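Local structure of putative methyltransferase protein (Bacteroides fragilis, 5BP9) at residues Glu94-Val108 with Phe157-Asn169. The protein probably transfers methyl groups from S-adenosylmethionine to an acceptor, and binds the product S-adenosylhomocysteine. Sequence-based numbering, arbitrary orientation. Where two conformers were deposited one is given.
Sequences ERTALAMATGTILDV and FAATFDTILMLMN. With SAH (S-adenosyl-L-homocysteine), chain D.
Strand 104-108 pairs in parallel with strand 163-166, their axes 4.7 Å apart and 19° from aligned, as neighbours in the mixed sheet of a Rossmann-like methyltransferase. Leu106 grips this neighbour with both backbone atoms, its N to Thr163 O and its O to Leu165 N (2.8 Å), while Ile105 and Asp107 bond to strand 125-130; Val108 N continues the ladder to Leu165 O. At its start, Thr104 O accepts from both Asp162 N and Thr163 N where the chain turns a corner. Asp162 suits this corner because its OD2 receives Thr104 N at 2.9 Å through the anti lone pair, while Arg192 forms a salt bridge to the same oxygen. Thr163 OG1 donates to Thr102 O (2.8 Å) in the carbonyl plane, tying down the loop between helix and strand.

On one face of the sheet, Leu106 CB sits over the centre of the Phe161 ring, 3.5 Å from its centroid, a CH-pi contact. With CG anti to the backbone N (chi1 180°), both Leu106 methyls reach onward to Phe157, CD2 meeting its edge. Beyond them, Val108 CG2 touches Ile164 CG2 at 3.7 Å. On the other face, Leu165 CD1 fits between Leu98 CD2 of helix 92-100 and Ile105 CG2 of the adjacent strand. Small Ala97 lets that helix approach Leu167 CD2, at 3.7 Å from its CB.

Mostly apolar side chains thus cover a ladder ending near S-adenosylhomocysteine, where one water accepts from the ligand's amino N and lies near Val108 O and Leu167 O, consistent with these carbonyls orienting the amino group through water.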
loop_
_atom_site.group_PDB
_atom_site.type_symbol
_atom_site.label_atom_id
_atom_site.label_comp_id
_atom_site.label_asym_id
_atom_site.label_seq_id
_atom_site.Cartn_x
_atom_site.Cartn_y
_atom_site.Cartn_z
ATOM N N GLU A 94 -5.807 -4.385 9.221
ATOM C CA GLU A 94 -5.034 -3.173 9.451
ATOM C C GLU A 94 -4.848 -2.909 10.940
ATOM O O GLU A 94 -3.735 -2.595 11.379
ATOM C CB GLU A 94 -5.664 -1.971 8.743
ATOM C CG GLU A 94 -5.677 -2.137 7.224
ATOM C CD GLU A 94 -6.383 -1.009 6.514
ATOM O OE1 GLU A 94 -6.536 0.073 7.106
ATOM O OE2 GLU A 94 -6.799 -1.218 5.350
ATOM N N ARG A 95 -5.921 -3.068 11.719
ATOM C CA ARG A 95 -5.834 -2.910 13.169
ATOM C C ARG A 95 -4.817 -3.881 13.751
ATOM O O ARG A 95 -4.029 -3.520 14.641
ATOM C CB ARG A 95 -7.209 -3.122 13.838
ATOM C CG ARG A 95 -8.278 -2.122 13.449
ATOM C CD ARG A 95 -9.505 -2.231 14.356
ATOM N NE ARG A 95 -10.070 -3.591 14.439
ATOM C CZ ARG A 95 -11.093 -4.073 13.718
ATOM N NH1 ARG A 95 -11.708 -3.344 12.786
ATOM N NH2 ARG A 95 -11.504 -5.322 13.921
ATOM N N THR A 96 -4.830 -5.116 13.242
ATOM C CA THR A 96 -3.956 -6.172 13.715
ATOM C C THR A 96 -2.503 -5.785 13.453
ATOM O O THR A 96 -1.641 -5.892 14.318
ATOM C CB THR A 96 -4.290 -7.519 13.023
ATOM O OG1 THR A 96 -5.651 -7.883 13.327
ATOM C CG2 THR A 96 -3.334 -8.626 13.478
ATOM N N ALA A 97 -2.239 -5.312 12.243
ATOM C CA ALA A 97 -0.898 -4.869 11.895
ATOM C C ALA A 97 -0.381 -3.692 12.726
ATOM O O ALA A 97 0.752 -3.734 13.176
ATOM C CB ALA A 97 -0.834 -4.551 10.402
ATOM N N LEU A 98 -1.192 -2.651 12.926
ATOM C CA LEU A 98 -0.770 -1.511 13.725
ATOM C C LEU A 98 -0.414 -1.883 15.150
ATOM O O LEU A 98 0.589 -1.415 15.672
ATOM C CB LEU A 98 -1.818 -0.381 13.725
ATOM C CG LEU A 98 -2.191 0.231 12.377
ATOM C CD1 LEU A 98 -3.000 1.495 12.607
ATOM C CD2 LEU A 98 -0.990 0.510 11.476
ATOM N N ALA A 99 -1.209 -2.766 15.757
ATOM C CA ALA A 99 -0.940 -3.220 17.120
ATOM C C ALA A 99 0.377 -3.989 17.256
ATOM O O ALA A 99 1.029 -3.941 18.322
ATOM C CB ALA A 99 -2.117 -4.045 17.613
HETATM N N MSE A 100 0.773 -4.674 16.180
HETATM C CA MSE A 100 1.998 -5.473 16.131
HETATM C C MSE A 100 3.237 -4.676 15.780
HETATM O O MSE A 100 4.342 -5.150 15.991
HETATM C CB MSE A 100 1.886 -6.555 15.040
HETATM C CG MSE A 100 0.991 -7.670 15.479
HETATM SE SE MSE A 100 0.701 -8.732 13.855
HETATM C CE MSE A 100 2.493 -9.491 13.821
ATOM N N ALA A 101 3.054 -3.471 15.238
ATOM C CA ALA A 101 4.138 -2.666 14.747
ATOM C C ALA A 101 4.956 -2.128 15.905
ATOM O O ALA A 101 4.407 -1.519 16.827
ATOM C CB ALA A 101 3.607 -1.522 13.908
ATOM N N THR A 102 6.273 -2.329 15.826
ATOM C CA THR A 102 7.175 -1.881 16.876
ATOM C C THR A 102 8.402 -1.197 16.322
ATOM O O THR A 102 8.736 -1.304 15.138
ATOM C CB THR A 102 7.626 -3.040 17.812
ATOM O OG1 THR A 102 8.467 -3.981 17.126
ATOM C CG2 THR A 102 6.429 -3.762 18.378
ATOM N N GLY A 103 9.097 -0.500 17.213
ATOM C CA GLY A 103 10.360 0.150 16.854
ATOM C C GLY A 103 10.151 1.291 15.867
ATOM O O GLY A 103 9.119 1.967 15.859
ATOM N N THR A 104 11.134 1.472 15.003
ATOM C CA THR A 104 11.053 2.506 13.996
ATOM C C THR A 104 10.277 1.935 12.815
ATOM O O THR A 104 10.650 0.910 12.251
ATOM C CB THR A 104 12.436 2.975 13.569
ATOM O OG1 THR A 104 13.154 3.447 14.731
ATOM C CG2 THR A 104 12.323 4.115 12.563
ATOM N N ILE A 105 9.188 2.615 12.484
ATOM C CA ILE A 105 8.197 2.085 11.530
ATOM C C ILE A 105 8.171 2.919 10.245
ATOM O O ILE A 105 8.171 4.155 10.311
ATOM C CB ILE A 105 6.791 2.068 12.152
ATOM C CG1 ILE A 105 6.803 1.212 13.430
ATOM C CG2 ILE A 105 5.739 1.542 11.179
ATOM C CD1 ILE A 105 5.745 1.641 14.419
ATOM N N LEU A 106 8.134 2.222 9.102
ATOM C CA LEU A 106 7.884 2.854 7.802
ATOM C C LEU A 106 6.458 2.553 7.346
ATOM O O LEU A 106 6.091 1.372 7.175
ATOM C CB LEU A 106 8.872 2.334 6.734
ATOM C CG LEU A 106 8.688 2.928 5.331
ATOM C CD1 LEU A 106 8.901 4.439 5.345
ATOM C CD2 LEU A 106 9.628 2.243 4.352
ATOM N N ASP A 107 5.679 3.607 7.151
ATOM C CA ASP A 107 4.327 3.515 6.583
ATOM C C ASP A 107 4.412 3.795 5.072
ATOM O O ASP A 107 4.521 4.955 4.648
ATOM C CB ASP A 107 3.415 4.512 7.325
ATOM C CG ASP A 107 1.988 4.457 6.901
ATOM O OD1 ASP A 107 1.612 3.620 6.065
ATOM O OD2 ASP A 107 1.224 5.304 7.431
ATOM N N VAL A 108 4.389 2.713 4.283
ATOM C CA VAL A 108 4.586 2.798 2.821
ATOM C C VAL A 108 3.255 3.113 2.140
ATOM O O VAL A 108 2.248 2.407 2.343
ATOM C CB VAL A 108 5.122 1.473 2.250
ATOM C CG1 VAL A 108 5.329 1.583 0.753
ATOM C CG2 VAL A 108 6.397 1.032 2.946
ATOM N N PHE A 157 16.561 6.563 -1.623
ATOM C CA PHE A 157 15.813 6.442 -0.365
ATOM C C PHE A 157 16.526 5.410 0.500
ATOM O O PHE A 157 16.542 4.203 0.184
ATOM C CB PHE A 157 14.353 6.016 -0.630
ATOM C CG PHE A 157 13.554 5.717 0.616
ATOM C CD1 PHE A 157 13.528 6.611 1.692
ATOM C CD2 PHE A 157 12.780 4.561 0.702
ATOM C CE1 PHE A 157 12.795 6.340 2.835
ATOM C CE2 PHE A 157 12.051 4.285 1.849
ATOM C CZ PHE A 157 12.055 5.180 2.915
ATOM N N ALA A 158 17.118 5.887 1.587
ATOM C CA ALA A 158 17.966 5.056 2.437
ATOM C C ALA A 158 17.681 5.443 3.862
ATOM O O ALA A 158 17.841 6.610 4.236
ATOM C CB ALA A 158 19.441 5.280 2.109
ATOM N N ALA A 159 17.226 4.459 4.613
ATOM C CA ALA A 159 16.852 4.558 6.021
ATOM C C ALA A 159 16.569 3.136 6.458
ATOM O O ALA A 159 16.373 2.274 5.609
ATOM C CB ALA A 159 15.639 5.446 6.217
ATOM N N THR A 160 16.588 2.868 7.759
ATOM C CA THR A 160 16.318 1.501 8.220
ATOM C C THR A 160 15.215 1.477 9.276
ATOM O O THR A 160 14.972 2.455 9.982
ATOM C CB THR A 160 17.569 0.759 8.720
ATOM O OG1 THR A 160 18.029 1.351 9.945
ATOM C CG2 THR A 160 18.631 0.777 7.677
ATOM N N PHE A 161 14.526 0.340 9.310
ATOM C CA PHE A 161 13.291 0.190 10.043
ATOM C C PHE A 161 13.195 -1.160 10.717
ATOM O O PHE A 161 13.645 -2.167 10.190
ATOM C CB PHE A 161 12.105 0.376 9.089
ATOM C CG PHE A 161 12.103 1.732 8.422
ATOM C CD1 PHE A 161 11.612 2.821 9.094
ATOM C CD2 PHE A 161 12.688 1.924 7.175
ATOM C CE1 PHE A 161 11.663 4.081 8.556
ATOM C CE2 PHE A 161 12.726 3.194 6.605
ATOM C CZ PHE A 161 12.208 4.272 7.310
ATOM N N ASP A 162 12.552 -1.153 11.884
ATOM C CA ASP A 162 12.166 -2.387 12.566
ATOM C C ASP A 162 10.887 -3.002 12.012
ATOM O O ASP A 162 10.749 -4.225 12.010
ATOM C CB ASP A 162 12.011 -2.139 14.053
ATOM C CG ASP A 162 13.304 -1.619 14.681
ATOM O OD1 ASP A 162 14.286 -2.415 14.734
ATOM O OD2 ASP A 162 13.332 -0.429 15.083
ATOM N N THR A 163 9.965 -2.156 11.562
ATOM C CA THR A 163 8.696 -2.627 10.967
ATOM C C THR A 163 8.419 -1.805 9.713
ATOM O O THR A 163 8.507 -0.573 9.743
ATOM C CB THR A 163 7.499 -2.486 11.923
ATOM O OG1 THR A 163 7.817 -3.038 13.202
ATOM C CG2 THR A 163 6.287 -3.240 11.398
ATOM N N ILE A 164 8.118 -2.503 8.627
ATOM C CA ILE A 164 7.681 -1.878 7.375
ATOM C C ILE A 164 6.225 -2.282 7.133
ATOM O O ILE A 164 5.918 -3.471 7.049
ATOM C CB ILE A 164 8.582 -2.272 6.202
ATOM C CG1 ILE A 164 10.039 -1.801 6.496
ATOM C CG2 ILE A 164 8.035 -1.665 4.903
ATOM C CD1 ILE A 164 11.052 -2.150 5.421
ATOM N N LEU A 165 5.339 -1.283 7.066
ATOM C CA LEU A 165 3.898 -1.512 6.907
ATOM C C LEU A 165 3.476 -1.266 5.474
ATOM O O LEU A 165 3.687 -0.185 4.946
ATOM C CB LEU A 165 3.081 -0.582 7.809
ATOM C CG LEU A 165 3.239 -0.729 9.308
ATOM C CD1 LEU A 165 2.403 0.325 10.014
ATOM C CD2 LEU A 165 2.816 -2.124 9.738
HETATM N N MSE A 166 2.886 -2.299 4.861
HETATM C CA MSE A 166 2.308 -2.185 3.523
HETATM C C MSE A 166 0.893 -2.658 3.612
HETATM O O MSE A 166 0.595 -3.864 3.512
HETATM C CB MSE A 166 3.166 -2.996 2.610
HETATM C CG MSE A 166 4.532 -2.331 2.539
HETATM SE SE MSE A 166 5.747 -3.342 1.399
HETATM C CE MSE A 166 5.096 -2.570 -0.306
ATOM N N LEU A 167 0.002 -1.693 3.843
ATOM C CA LEU A 167 -1.406 -1.972 4.165
ATOM C C LEU A 167 -2.376 -1.406 3.126
ATOM O O LEU A 167 -2.034 -0.489 2.404
ATOM C CB LEU A 167 -1.723 -1.425 5.546
ATOM C CG LEU A 167 -0.881 -2.000 6.691
ATOM C CD1 LEU A 167 -1.267 -1.299 7.995
ATOM C CD2 LEU A 167 -1.011 -3.503 6.824
HETATM N N MSE A 168 -3.578 -1.977 3.122
HETATM C CA MSE A 168 -4.637 -1.673 2.163
HETATM C C MSE A 168 -4.227 -2.224 0.811
HETATM O O MSE A 168 -3.962 -1.481 -0.160
HETATM C CB MSE A 168 -4.990 -0.192 2.155
HETATM C CG MSE A 168 -6.447 -0.006 1.751
HETATM SE SE MSE A 168 -6.736 -0.749 -0.055
HETATM C CE MSE A 168 -8.692 -0.512 -0.061
ATOM N N ASN A 169 -4.230 -3.546 0.733
ATOM C CA ASN A 169 -3.602 -4.257 -0.361
ATOM C C ASN A 169 -2.178 -3.771 -0.551
ATOM O O ASN A 169 -1.815 -3.183 -1.585
ATOM C CB ASN A 169 -4.376 -4.177 -1.681
ATOM C CG ASN A 169 -3.878 -5.204 -2.657
ATOM O OD1 ASN A 169 -3.827 -6.382 -2.313
ATOM N ND2 ASN A 169 -3.457 -4.781 -3.856
HETATM N N SAH D . -2.100 3.226 2.859
HETATM C CA SAH D . -3.194 4.205 2.491
HETATM C CB SAH D . -3.349 4.441 0.980
HETATM C CG SAH D . -3.504 3.189 0.116
HETATM S SD SAH D . -3.591 3.622 -1.598
HETATM C C SAH D . -4.517 3.749 3.041
HETATM O O SAH D . -4.626 2.669 3.612
HETATM O OXT SAH D . -5.539 4.428 2.951
HETATM C "C5'" SAH D . -1.923 3.342 -2.134
HETATM C "C4'" SAH D . -1.014 4.539 -1.884
HETATM O "O4'" SAH D . 0.327 4.171 -2.272
HETATM C "C3'" SAH D . -1.337 5.811 -2.664
HETATM O "O3'" SAH D . -1.417 6.936 -1.759
HETATM C "C2'" SAH D . -0.197 5.934 -3.669
HETATM O "O2'" SAH D . 0.101 7.248 -4.101
HETATM C "C1'" SAH D . 0.951 5.279 -2.937
HETATM N N9 SAH D . 2.057 4.746 -3.747
HETATM C C8 SAH D . 1.952 4.075 -4.907
HETATM N N7 SAH D . 3.084 3.657 -5.387
HETATM C C5 SAH D . 4.015 4.066 -4.452
HETATM C C6 SAH D . 5.409 3.942 -4.364
HETATM N N6 SAH D . 6.148 3.306 -5.288
HETATM N N1 SAH D . 6.039 4.482 -3.284
HETATM C C2 SAH D . 5.297 5.127 -2.359
HETATM N N3 SAH D . 3.963 5.298 -2.346
HETATM C C4 SAH D . 3.370 4.755 -3.428
HETATM O O HOH W 1 6.353 -5.873 14.010
HETATM O O HOH W 2 9.300 -5.617 14.219
HETATM O O HOH W 3 0.834 0.979 4.333
HETATM O O HOH W 4 -0.211 1.407 1.204
#